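Long-range contacts in type IV pilus secretin PilQ family protein (Vibrio cholerae, PDB 6W6M), which probably forms the outer-membrane channel through which the type IV competence pilus passes during DNA uptake: residues 335-340 / 382-387; 340-345 / 405-410; 526-531 / 553-558. All coordinates share one frame; numbering follows the deposited sequence.

Contact 1: residues 335-340 / 382-387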
ATOM      1  N   LEU A 335     -18.778 -48.211  39.393  1.00 75.71           N
ATOM      2  CA  LEU A 335     -19.419 -48.684  38.164  1.00 75.71           C
ATOM      3  C   LEU A 335     -19.817 -50.144  38.321  1.00 75.71           C
ATOM      4  O   LEU A 335     -19.087 -50.908  38.959  1.00 75.71           O
ATOM      5  CB  LEU A 335     -18.476 -48.507  36.986  1.00 75.71           C
ATOM      6  CG  LEU A 335     -19.005 -48.763  35.584  1.00 75.71           C
ATOM      7  CD1 LEU A 335     -18.333 -47.851  34.614  1.00 75.71           C
ATOM      8  CD2 LEU A 335     -18.733 -50.184  35.204  1.00 75.71           C
ATOM      9  N   GLU A 336     -20.957 -50.536  37.736  1.00 77.93           N
ATOM     10  CA  GLU A 336     -21.413 -51.922  37.759  1.00 77.93           C
ATOM     11  C   GLU A 336     -22.278 -52.257  36.548  1.00 77.93           C
ATOM     12  O   GLU A 336     -23.163 -51.487  36.168  1.00 77.93           O
ATOM     13  CB  GLU A 336     -22.189 -52.200  39.022  1.00 77.93           C
ATOM     14  CG  GLU A 336     -22.632 -53.619  39.159  1.00 77.93           C
ATOM     15  CD  GLU A 336     -23.358 -53.855  40.452  1.00 77.93           C
ATOM     16  OE1 GLU A 336     -23.533 -52.878  41.209  1.00 77.93           O
ATOM     17  OE2 GLU A 336     -23.755 -55.008  40.716  1.00 77.93           O
ATOM     18  N   GLU A 337     -22.039 -53.430  35.965  1.00 79.75           N
ATOM     19  CA  GLU A 337     -22.786 -53.872  34.791  1.00 79.75           C
ATOM     20  C   GLU A 337     -23.078 -55.377  34.784  1.00 79.75           C
ATOM     21  O   GLU A 337     -22.219 -56.186  35.117  1.00 79.75           O
ATOM     22  CB  GLU A 337     -22.027 -53.487  33.523  1.00 79.75           C
ATOM     23  CG  GLU A 337     -22.826 -53.657  32.244  1.00 79.75           C
ATOM     24  CD  GLU A 337     -22.038 -53.254  31.015  1.00 79.75           C
ATOM     25  OE1 GLU A 337     -20.798 -53.151  31.112  1.00 79.75           O
ATOM     26  OE2 GLU A 337     -22.658 -53.042  29.951  1.00 79.75           O
ATOM     27  N   LEU A 338     -24.298 -55.736  34.396  1.00 77.43           N
ATOM     28  CA  LEU A 338     -24.743 -57.126  34.318  1.00 77.43           C
ATOM     29  C   LEU A 338     -25.349 -57.429  32.951  1.00 77.43           C
ATOM     30  O   LEU A 338     -26.133 -56.641  32.428  1.00 77.43           O
ATOM     31  CB  LEU A 338     -25.788 -57.432  35.389  1.00 77.43           C
ATOM     32  CG  LEU A 338     -25.434 -57.388  36.871  1.00 77.43           C
ATOM     33  CD1 LEU A 338     -26.660 -57.582  37.710  1.00 77.43           C
ATOM     34  CD2 LEU A 338     -24.397 -58.407  37.242  1.00 77.43           C
ATOM     35  N   GLY A 339     -25.031 -58.588  32.380  1.00 79.31           N
ATOM     36  CA  GLY A 339     -25.536 -58.908  31.057  1.00 79.31           C
ATOM     37  C   GLY A 339     -25.723 -60.392  30.848  1.00 79.31           C
ATOM     38  O   GLY A 339     -25.109 -61.213  31.533  1.00 79.31           O
ATOM     39  N   VAL A 340     -26.568 -60.740  29.872  1.00 80.30           N
ATOM     40  CA  VAL A 340     -26.972 -62.122  29.634  1.00 80.30           C
ATOM     41  C   VAL A 340     -27.076 -62.409  28.142  1.00 80.30           C
ATOM     42  O   VAL A 340     -27.554 -61.590  27.354  1.00 80.30           O
ATOM     43  CB  VAL A 340     -28.310 -62.448  30.331  1.00 80.30           C
ATOM     44  CG1 VAL A 340     -28.767 -63.828  29.976  1.00 80.30           C
ATOM     45  CG2 VAL A 340     -28.162 -62.354  31.821  1.00 80.30           C
ATOM     46  N   LEU A 382     -27.575 -59.617  25.144  1.00 80.97           N
ATOM     47  CA  LEU A 382     -27.448 -58.435  25.981  1.00 80.97           C
ATOM     48  C   LEU A 382     -26.213 -58.550  26.854  1.00 80.97           C
ATOM     49  O   LEU A 382     -26.269 -58.433  28.078  1.00 80.97           O
ATOM     50  CB  LEU A 382     -28.706 -58.244  26.817  1.00 80.97           C
ATOM     51  CG  LEU A 382     -29.979 -58.023  26.003  1.00 80.97           C
ATOM     52  CD1 LEU A 382     -31.177 -57.902  26.893  1.00 80.97           C
ATOM     53  CD2 LEU A 382     -29.849 -56.799  25.132  1.00 80.97           C
ATOM     54  N   ALA A 383     -25.078 -58.845  26.231  1.00 82.35           N
ATOM     55  CA  ALA A 383     -23.847 -59.071  26.970  1.00 82.35           C
ATOM     56  C   ALA A 383     -23.305 -57.775  27.559  1.00 82.35           C
ATOM     57  O   ALA A 383     -23.401 -56.704  26.958  1.00 82.35           O
ATOM     58  CB  ALA A 383     -22.791 -59.696  26.066  1.00 82.35           C
ATOM     59  N   SER A 384     -22.711 -57.891  28.744  1.00 83.29           N
ATOM     60  CA  SER A 384     -22.015 -56.769  29.359  1.00 83.29           C
ATOM     61  C   SER A 384     -20.847 -56.334  28.488  1.00 83.29           C
ATOM     62  O   SER A 384     -19.911 -57.102  28.257  1.00 83.29           O
ATOM     63  CB  SER A 384     -21.522 -57.156  30.749  1.00 83.29           C
ATOM     64  OG  SER A 384     -20.461 -56.322  31.159  1.00 83.29           O
ATOM     65  N   THR A 385     -20.899 -55.095  28.017  1.00 87.91           N
ATOM     66  CA  THR A 385     -19.954 -54.576  27.032  1.00 87.91           C
ATOM     67  C   THR A 385     -18.849 -53.809  27.748  1.00 87.91           C
ATOM     68  O   THR A 385     -19.006 -52.628  28.068  1.00 87.91           O
ATOM     69  CB  THR A 385     -20.671 -53.687  26.021  1.00 87.91           C
ATOM     70  OG1 THR A 385     -21.303 -52.599  26.707  1.00 87.91           O
ATOM     71  CG2 THR A 385     -21.717 -54.483  25.259  1.00 87.91           C
ATOM     72  N   SER A 386     -17.729 -54.478  27.982  1.00 87.92           N
ATOM     73  CA  SER A 386     -16.564 -53.885  28.630  1.00 87.92           C
ATOM     74  C   SER A 386     -15.363 -54.744  28.267  1.00 87.92           C
ATOM     75  O   SER A 386     -15.488 -55.756  27.575  1.00 87.92           O
ATOM     76  CB  SER A 386     -16.740 -53.789  30.143  1.00 87.92           C
ATOM     77  OG  SER A 386     -17.919 -53.086  30.478  1.00 87.92           O
ATOM     78  N   ALA A 387     -14.191 -54.330  28.739  1.00 89.09           N
ATOM     79  CA  ALA A 387     -12.968 -55.073  28.476  1.00 89.09           C
ATOM     80  C   ALA A 387     -12.528 -55.942  29.645  1.00 89.09           C
ATOM     81  O   ALA A 387     -11.686 -56.826  29.457  1.00 89.09           O
ATOM     82  CB  ALA A 387     -11.834 -54.112  28.106  1.00 89.09           C
TER
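Glu337 OE1 is approached by two hydroxyls of the loop 382-387: Ser386 OG comes to 2.9 Å from it while bonding back to the carbonyl of Thr385, and Ser384 OG gives Glu337 OE1 a weak hydrogen bond at 3.2 Å. On the other branch, Glu337 OE2 takes a weak bond from Thr385 N at 3.3 Å, with an N-H...O angle of 154°. An extended chain with CG anti to the backbone N (chi1 -169°) carries the carboxylate off the strand and in among these groups, the CG passing alongside Ser384 CB and OG. Farther along, the backbones form one antiparallel hydrogen-bonded pair: Val340 N gives to Leu382 O at 2.9 Å, and Leu382 N returns a bond to Val340 O at 3.0 Å. Between the two sites Gly339, with no side chain, lies against the backbone of 382-384. Ser384 N is held by Ser410 OG, and Arg550 bonds Ala383 O as well as touching the Glu337 side chain. A buried carboxylate thus receives two weak bonds, from the Ser384 hydroxyl and the Thr385 N-H, with the Ser386 hydroxyl close by and a nearby arginine that may offset its charge.

Contact 2: residues 340-345 / 405-410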
ATOM      1  N   VAL A 340     -26.568 -60.740  29.872  1.00 80.30           N
ATOM      2  CA  VAL A 340     -26.972 -62.122  29.634  1.00 80.30           C
ATOM      3  C   VAL A 340     -27.076 -62.409  28.142  1.00 80.30           C
ATOM      4  O   VAL A 340     -27.554 -61.590  27.354  1.00 80.30           O
ATOM      5  CB  VAL A 340     -28.310 -62.448  30.331  1.00 80.30           C
ATOM      6  CG1 VAL A 340     -28.767 -63.828  29.976  1.00 80.30           C
ATOM      7  CG2 VAL A 340     -28.162 -62.354  31.821  1.00 80.30           C
ATOM      8  N   ARG A 341     -26.661 -63.614  27.760  1.00 85.05           N
ATOM      9  CA  ARG A 341     -26.648 -64.007  26.354  1.00 85.05           C
ATOM     10  C   ARG A 341     -27.127 -65.452  26.272  1.00 85.05           C
ATOM     11  O   ARG A 341     -26.424 -66.344  26.743  1.00 85.05           O
ATOM     12  CB  ARG A 341     -25.239 -63.862  25.795  1.00 85.05           C
ATOM     13  CG  ARG A 341     -25.147 -63.299  24.412  1.00 85.05           C
ATOM     14  CD  ARG A 341     -23.812 -62.637  24.212  1.00 85.05           C
ATOM     15  NE  ARG A 341     -22.702 -63.532  24.495  1.00 85.05           N
ATOM     16  CZ  ARG A 341     -21.842 -63.966  23.583  1.00 85.05           C
ATOM     17  NH1 ARG A 341     -21.959 -63.578  22.325  1.00 85.05           N
ATOM     18  NH2 ARG A 341     -20.859 -64.781  23.932  1.00 85.05           N
ATOM     19  N   TRP A 342     -28.298 -65.703  25.692  1.00 85.24           N
ATOM     20  CA  TRP A 342     -28.732 -67.093  25.594  1.00 85.24           C
ATOM     21  C   TRP A 342     -29.441 -67.373  24.282  1.00 85.24           C
ATOM     22  O   TRP A 342     -29.953 -66.472  23.616  1.00 85.24           O
ATOM     23  CB  TRP A 342     -29.627 -67.519  26.763  1.00 85.24           C
ATOM     24  CG  TRP A 342     -30.938 -66.835  26.890  1.00 85.24           C
ATOM     25  CD1 TRP A 342     -31.239 -65.822  27.735  1.00 85.24           C
ATOM     26  CD2 TRP A 342     -32.146 -67.148  26.192  1.00 85.24           C
ATOM     27  NE1 TRP A 342     -32.549 -65.465  27.599  1.00 85.24           N
ATOM     28  CE2 TRP A 342     -33.132 -66.266  26.655  1.00 85.24           C
ATOM     29  CE3 TRP A 342     -32.489 -68.085  25.215  1.00 85.24           C
ATOM     30  CZ2 TRP A 342     -34.441 -66.287  26.174  1.00 85.24           C
ATOM     31  CZ3 TRP A 342     -33.785 -68.106  24.737  1.00 85.24           C
ATOM     32  CH2 TRP A 342     -34.744 -67.212  25.215  1.00 85.24           C
ATOM     33  N   GLY A 343     -29.475 -68.659  23.937  1.00 89.08           N
ATOM     34  CA  GLY A 343     -30.057 -69.092  22.679  1.00 89.08           C
ATOM     35  C   GLY A 343     -30.561 -70.516  22.739  1.00 89.08           C
ATOM     36  O   GLY A 343     -30.125 -71.314  23.575  1.00 89.08           O
ATOM     37  N   VAL A 344     -31.485 -70.840  21.835  1.00 91.17           N
ATOM     38  CA  VAL A 344     -32.071 -72.168  21.745  1.00 91.17           C
ATOM     39  C   VAL A 344     -32.144 -72.576  20.280  1.00 91.17           C
ATOM     40  O   VAL A 344     -32.095 -71.743  19.376  1.00 91.17           O
ATOM     41  CB  VAL A 344     -33.468 -72.239  22.392  1.00 91.17           C
ATOM     42  CG1 VAL A 344     -34.091 -73.596  22.172  1.00 91.17           C
ATOM     43  CG2 VAL A 344     -33.382 -71.943  23.860  1.00 91.17           C
ATOM     44  N   MET A 345     -32.247 -73.881  20.051  1.00 96.42           N
ATOM     45  CA  MET A 345     -32.314 -74.392  18.683  1.00 96.42           C
ATOM     46  C   MET A 345     -32.896 -75.792  18.728  1.00 96.42           C
ATOM     47  O   MET A 345     -32.277 -76.688  19.300  1.00 96.42           O
ATOM     48  CB  MET A 345     -30.925 -74.396  18.059  1.00 96.42           C
ATOM     49  CG  MET A 345     -30.869 -74.833  16.631  1.00 96.42           C
ATOM     50  SD  MET A 345     -29.202 -74.684  15.978  1.00 96.42           S
ATOM     51  CE  MET A 345     -29.094 -72.933  15.668  1.00 96.42           C
ATOM     52  N   LEU A 405     -29.126 -75.861  23.593  1.00 92.97           N
ATOM     53  CA  LEU A 405     -29.444 -74.643  24.326  1.00 92.97           C
ATOM     54  C   LEU A 405     -28.213 -74.131  25.061  1.00 92.97           C
ATOM     55  O   LEU A 405     -27.497 -74.905  25.698  1.00 92.97           O
ATOM     56  CB  LEU A 405     -30.607 -74.864  25.296  1.00 92.97           C
ATOM     57  CG  LEU A 405     -31.248 -73.708  26.049  1.00 92.97           C
ATOM     58  CD1 LEU A 405     -32.736 -73.955  26.262  1.00 92.97           C
ATOM     59  CD2 LEU A 405     -30.541 -73.510  27.378  1.00 92.97           C
ATOM     60  N   ASP A 406     -27.986 -72.817  24.970  1.00 91.34           N
ATOM     61  CA  ASP A 406     -26.822 -72.146  25.537  1.00 91.34           C
ATOM     62  C   ASP A 406     -27.246 -70.992  26.436  1.00 91.34           C
ATOM     63  O   ASP A 406     -28.200 -70.273  26.123  1.00 91.34           O
ATOM     64  CB  ASP A 406     -25.930 -71.589  24.440  1.00 91.34           C
ATOM     65  CG  ASP A 406     -25.209 -72.657  23.679  1.00 91.34           C
ATOM     66  OD1 ASP A 406     -25.670 -73.811  23.692  1.00 91.34           O
ATOM     67  OD2 ASP A 406     -24.167 -72.348  23.077  1.00 91.34           O
ATOM     68  N   LEU A 407     -26.494 -70.782  27.523  1.00 84.27           N
ATOM     69  CA  LEU A 407     -26.770 -69.684  28.445  1.00 84.27           C
ATOM     70  C   LEU A 407     -25.482 -69.151  29.052  1.00 84.27           C
ATOM     71  O   LEU A 407     -24.785 -69.894  29.740  1.00 84.27           O
ATOM     72  CB  LEU A 407     -27.711 -70.133  29.564  1.00 84.27           C
ATOM     73  CG  LEU A 407     -28.049 -69.121  30.661  1.00 84.27           C
ATOM     74  CD1 LEU A 407     -28.783 -67.932  30.098  1.00 84.27           C
ATOM     75  CD2 LEU A 407     -28.880 -69.764  31.743  1.00 84.27           C
ATOM     76  N   GLU A 408     -25.195 -67.861  28.853  1.00 82.91           N
ATOM     77  CA  GLU A 408     -23.996 -67.221  29.383  1.00 82.91           C
ATOM     78  C   GLU A 408     -24.355 -65.989  30.199  1.00 82.91           C
ATOM     79  O   GLU A 408     -25.191 -65.184  29.781  1.00 82.91           O
ATOM     80  CB  GLU A 408     -23.044 -66.819  28.264  1.00 82.91           C
ATOM     81  CG  GLU A 408     -21.754 -66.216  28.760  1.00 82.91           C
ATOM     82  CD  GLU A 408     -20.801 -65.867  27.640  1.00 82.91           C
ATOM     83  OE1 GLU A 408     -21.165 -66.062  26.467  1.00 82.91           O
ATOM     84  OE2 GLU A 408     -19.686 -65.381  27.925  1.00 82.91           O
ATOM     85  N   LEU A 409     -23.704 -65.812  31.368  1.00 80.14           N
ATOM     86  CA  LEU A 409     -23.837 -64.640  32.217  1.00 80.14           C
ATOM     87  C   LEU A 409     -22.526 -63.871  32.235  1.00 80.14           C
ATOM     88  O   LEU A 409     -21.452 -64.467  32.152  1.00 80.14           O
ATOM     89  CB  LEU A 409     -24.203 -65.034  33.642  1.00 80.14           C
ATOM     90  CG  LEU A 409     -25.560 -65.693  33.847  1.00 80.14           C
ATOM     91  CD1 LEU A 409     -25.699 -66.146  35.276  1.00 80.14           C
ATOM     92  CD2 LEU A 409     -26.676 -64.742  33.493  1.00 80.14           C
ATOM     93  N   SER A 410     -22.610 -62.571  32.337  1.00 78.53           N
ATOM     94  CA  SER A 410     -21.397 -61.770  32.435  1.00 78.53           C
ATOM     95  C   SER A 410     -21.635 -60.578  33.345  1.00 78.53           C
ATOM     96  O   SER A 410     -22.759 -60.096  33.479  1.00 78.53           O
ATOM     97  CB  SER A 410     -20.913 -61.303  31.064  1.00 78.53           C
ATOM     98  OG  SER A 410     -21.857 -60.441  30.471  1.00 78.53           O
TER
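Arg341 and Glu408 meet twice, through backbone and through side chains. In the backbone, Arg341 N bonds Glu408 O at 3.0 Å and Glu408 N bonds Arg341 O at 2.9 Å; Gly343 and Asp406 form a second pair joined by two hydrogen bonds, with Asp406 N to Gly343 O the straightest at 174°. Between and beside them stand the non-hydrogen-bonded pairs Val340-Leu409, Trp342-Leu407 and Val344-Leu405. The two strands run antiparallel at 4.7 Å between axes.

The charged interaction is a salt bridge: Arg341 NH2 reaches Glu408 OE1 at 2.9 Å on the syn side of the carboxylate, near the guanidinium plane, the two groups being turned 61° to each other. The arginine chain bends beyond CG to bring its end alongside the extended glutamate. Ile357 of a neighbouring subunit packs on Arg341, Asp406 and Glu408.

Apolar contacts fill the face bearing Val340, Trp342 and Leu407. Leu407 CD1 lies 3.5 Å from Trp342 CB and 4.1 Å from Val340 CG1, so one methyl spans two residues of the opposite strand. The Trp342 side chain, with CG between the backbone N and carbonyl carbon (chi1 64°), then leads away to Val380.

Side chains alternate along both strands between an apolar face and one carrying Arg341, Asp406 and Glu408, consistent with the beta-barrel wall of a secretin.

Contact 3: residues 526-531 / 553-558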
ATOM      1  N   HIS A 526     -21.265 -33.934  41.481  1.00 63.89           N
ATOM      2  CA  HIS A 526     -21.827 -35.249  41.734  1.00 63.89           C
ATOM      3  C   HIS A 526     -22.593 -35.704  40.501  1.00 63.89           C
ATOM      4  O   HIS A 526     -23.171 -34.884  39.796  1.00 63.89           O
ATOM      5  CB  HIS A 526     -22.734 -35.210  42.955  1.00 63.89           C
ATOM      6  CG  HIS A 526     -23.315 -36.534  43.311  1.00 63.89           C
ATOM      7  ND1 HIS A 526     -22.541 -37.612  43.673  1.00 63.89           N
ATOM      8  CD2 HIS A 526     -24.596 -36.953  43.376  1.00 63.89           C
ATOM      9  CE1 HIS A 526     -23.322 -38.640  43.941  1.00 63.89           C
ATOM     10  NE2 HIS A 526     -24.574 -38.265  43.767  1.00 63.89           N
ATOM     11  N   SER A 527     -22.590 -37.008  40.226  1.00 66.21           N
ATOM     12  CA  SER A 527     -23.360 -37.491  39.082  1.00 66.21           C
ATOM     13  C   SER A 527     -23.747 -38.953  39.261  1.00 66.21           C
ATOM     14  O   SER A 527     -23.013 -39.718  39.880  1.00 66.21           O
ATOM     15  CB  SER A 527     -22.587 -37.319  37.775  1.00 66.21           C
ATOM     16  OG  SER A 527     -21.421 -38.108  37.773  1.00 66.21           O
ATOM     17  N   ILE A 528     -24.899 -39.328  38.698  1.00 68.06           N
ATOM     18  CA  ILE A 528     -25.469 -40.667  38.815  1.00 68.06           C
ATOM     19  C   ILE A 528     -26.140 -41.045  37.504  1.00 68.06           C
ATOM     20  O   ILE A 528     -26.946 -40.277  36.978  1.00 68.06           O
ATOM     21  CB  ILE A 528     -26.493 -40.748  39.965  1.00 68.06           C
ATOM     22  CG1 ILE A 528     -25.820 -40.551  41.313  1.00 68.06           C
ATOM     23  CG2 ILE A 528     -27.167 -42.081  39.979  1.00 68.06           C
ATOM     24  CD1 ILE A 528     -26.789 -40.359  42.441  1.00 68.06           C
ATOM     25  N   ASN A 529     -25.847 -42.241  36.992  1.00 72.48           N
ATOM     26  CA  ASN A 529     -26.474 -42.739  35.770  1.00 72.48           C
ATOM     27  C   ASN A 529     -26.995 -44.152  35.974  1.00 72.48           C
ATOM     28  O   ASN A 529     -26.335 -44.972  36.611  1.00 72.48           O
ATOM     29  CB  ASN A 529     -25.504 -42.768  34.593  1.00 72.48           C
ATOM     30  CG  ASN A 529     -25.159 -41.410  34.095  1.00 72.48           C
ATOM     31  OD1 ASN A 529     -25.906 -40.456  34.297  1.00 72.48           O
ATOM     32  ND2 ASN A 529     -24.006 -41.294  33.457  1.00 72.48           N
ATOM     33  N   ASN A 530     -28.158 -44.439  35.398  1.00 73.66           N
ATOM     34  CA  ASN A 530     -28.747 -45.767  35.420  1.00 73.66           C
ATOM     35  C   ASN A 530     -29.298 -46.094  34.042  1.00 73.66           C
ATOM     36  O   ASN A 530     -29.749 -45.214  33.319  1.00 73.66           O
ATOM     37  CB  ASN A 530     -29.863 -45.864  36.454  1.00 73.66           C
ATOM     38  CG  ASN A 530     -29.345 -45.842  37.870  1.00 73.66           C
ATOM     39  OD1 ASN A 530     -29.200 -46.880  38.502  1.00 73.66           O
ATOM     40  ND2 ASN A 530     -29.071 -44.653  38.383  1.00 73.66           N
ATOM     41  N   SER A 531     -29.276 -47.372  33.676  1.00 75.20           N
ATOM     42  CA  SER A 531     -29.835 -47.753  32.385  1.00 75.20           C
ATOM     43  C   SER A 531     -30.206 -49.227  32.383  1.00 75.20           C
ATOM     44  O   SER A 531     -29.569 -50.032  33.061  1.00 75.20           O
ATOM     45  CB  SER A 531     -28.851 -47.457  31.254  1.00 75.20           C
ATOM     46  OG  SER A 531     -29.377 -47.869  30.010  1.00 75.20           O
ATOM     47  N   GLU A 553     -25.027 -49.196  35.802  1.00 76.21           N
ATOM     48  CA  GLU A 553     -25.131 -48.178  36.837  1.00 76.21           C
ATOM     49  C   GLU A 553     -23.780 -47.550  37.140  1.00 76.21           C
ATOM     50  O   GLU A 553     -22.780 -48.254  37.299  1.00 76.21           O
ATOM     51  CB  GLU A 553     -25.711 -48.762  38.100  1.00 76.21           C
ATOM     52  CG  GLU A 553     -25.909 -47.753  39.175  1.00 76.21           C
ATOM     53  CD  GLU A 553     -26.531 -48.351  40.404  1.00 76.21           C
ATOM     54  OE1 GLU A 553     -26.767 -49.577  40.407  1.00 76.21           O
ATOM     55  OE2 GLU A 553     -26.795 -47.600  41.366  1.00 76.21           O
ATOM     56  N   GLN A 554     -23.753 -46.223  37.251  1.00 74.51           N
ATOM     57  CA  GLN A 554     -22.493 -45.516  37.434  1.00 74.51           C
ATOM     58  C   GLN A 554     -22.682 -44.317  38.350  1.00 74.51           C
ATOM     59  O   GLN A 554     -23.762 -43.734  38.409  1.00 74.51           O
ATOM     60  CB  GLN A 554     -21.931 -45.068  36.093  1.00 74.51           C
ATOM     61  CG  GLN A 554     -20.576 -44.463  36.183  1.00 74.51           C
ATOM     62  CD  GLN A 554     -20.001 -44.194  34.830  1.00 74.51           C
ATOM     63  OE1 GLN A 554     -20.591 -44.550  33.815  1.00 74.51           O
ATOM     64  NE2 GLN A 554     -18.851 -43.539  34.798  1.00 74.51           N
ATOM     65  N   MET A 555     -21.678 -43.997  39.173  1.00 72.14           N
ATOM     66  CA  MET A 555     -21.730 -42.851  40.084  1.00 72.14           C
ATOM     67  C   MET A 555     -20.354 -42.194  40.251  1.00 72.14           C
ATOM     68  O   MET A 555     -19.352 -42.888  40.397  1.00 72.14           O
ATOM     69  CB  MET A 555     -22.268 -43.280  41.450  1.00 72.14           C
ATOM     70  CG  MET A 555     -22.266 -42.171  42.488  1.00 72.14           C
ATOM     71  SD  MET A 555     -22.950 -42.647  44.084  1.00 72.14           S
ATOM     72  CE  MET A 555     -21.645 -43.692  44.724  1.00 72.14           C
ATOM     73  N   GLY A 556     -20.303 -40.863  40.230  1.00 68.70           N
ATOM     74  CA  GLY A 556     -19.051 -40.137  40.387  1.00 68.70           C
ATOM     75  C   GLY A 556     -19.194 -38.970  41.334  1.00 68.70           C
ATOM     76  O   GLY A 556     -20.278 -38.405  41.488  1.00 68.70           O
ATOM     77  N   LYS A 557     -18.082 -38.598  41.966  1.00 67.75           N
ATOM     78  CA  LYS A 557     -18.086 -37.476  42.896  1.00 67.75           C
ATOM     79  C   LYS A 557     -16.726 -36.795  42.916  1.00 67.75           C
ATOM     80  O   LYS A 557     -15.693 -37.466  42.916  1.00 67.75           O
ATOM     81  CB  LYS A 557     -18.450 -37.933  44.302  1.00 67.75           C
ATOM     82  CG  LYS A 557     -18.088 -36.941  45.359  1.00 67.75           C
ATOM     83  CD  LYS A 557     -18.526 -37.396  46.722  1.00 67.75           C
ATOM     84  CE  LYS A 557     -20.023 -37.355  46.844  1.00 67.75           C
ATOM     85  NZ  LYS A 557     -20.438 -37.551  48.250  1.00 67.75           N
ATOM     86  N   SER A 558     -16.729 -35.464  42.957  1.00 65.10           N
ATOM     87  CA  SER A 558     -15.484 -34.710  42.891  1.00 65.10           C
ATOM     88  C   SER A 558     -15.567 -33.473  43.769  1.00 65.10           C
ATOM     89  O   SER A 558     -16.639 -32.889  43.940  1.00 65.10           O
ATOM     90  CB  SER A 558     -15.167 -34.305  41.454  1.00 65.10           C
ATOM     91  OG  SER A 558     -13.988 -33.538  41.404  1.00 65.10           O
TER
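His526 has the largest area buried here, and its imidazole leans across strand 553-558. Its CG is anti to the backbone N (chi1 -178°), which turns the ring over the partner backbone, between the side chains of Met555 and Lys557. The sulfur of Met555 sits at the ring edge, its SD 5.1 Å from the centroid of the His526 imidazole, while Met555 CG is 4.0 Å from His526 CE1. The same methionine CG reaches Ile528 CG1 at 4.1 Å, the two chains lying side by side. Asn529 comes next in area, with Gln554 and Glu553 close behind. Asn529 and Gln554 form a hydrogen-bonded pair: Asn529 N gives to Gln554 O at 2.9 Å, nearly straight at 173°, and Gln554 N returns to Asn529 O at 2.9 Å. Their side chains share the face with Ser527; the Gln554 chain runs extended, and its OE1 is bonded by Tyr552 OH. Ser527 and Gly556 make a second such pair, with Gly556 N to Ser527 O at 3.0 Å. On its other edge strand 526-531 pairs antiparallel with a strand of a second subunit, and 553-558 bonds Asn334 and Glu336. The result is an antiparallel sheet that runs on across the subunit interface, as in the continuous barrel of a secretin ring.

Overall arrangement
All three contacts lie in one antiparallel sheet, in which strand 320-347 has strands 404-429 and 549-568 as neighbours. Contacts 1 and 2 share Val340, with centres about 14 Å apart, and are joined by a probable hydrogen bond from Gly339 N to Ser410 O; their segments alternate along the chain. Contact 3 follows both in sequence. It touches contact 1 through a probable hydrogen bond from Glu336 N to Glu553 O, their centres about 16 Å apart; the centre of contact 2, which it does not touch, is about 30 Å from its own. Strand 549-568 thus links contact 3 to the others, while strand 518-534 continues the sheet into a second subunit of the 14-chain ring.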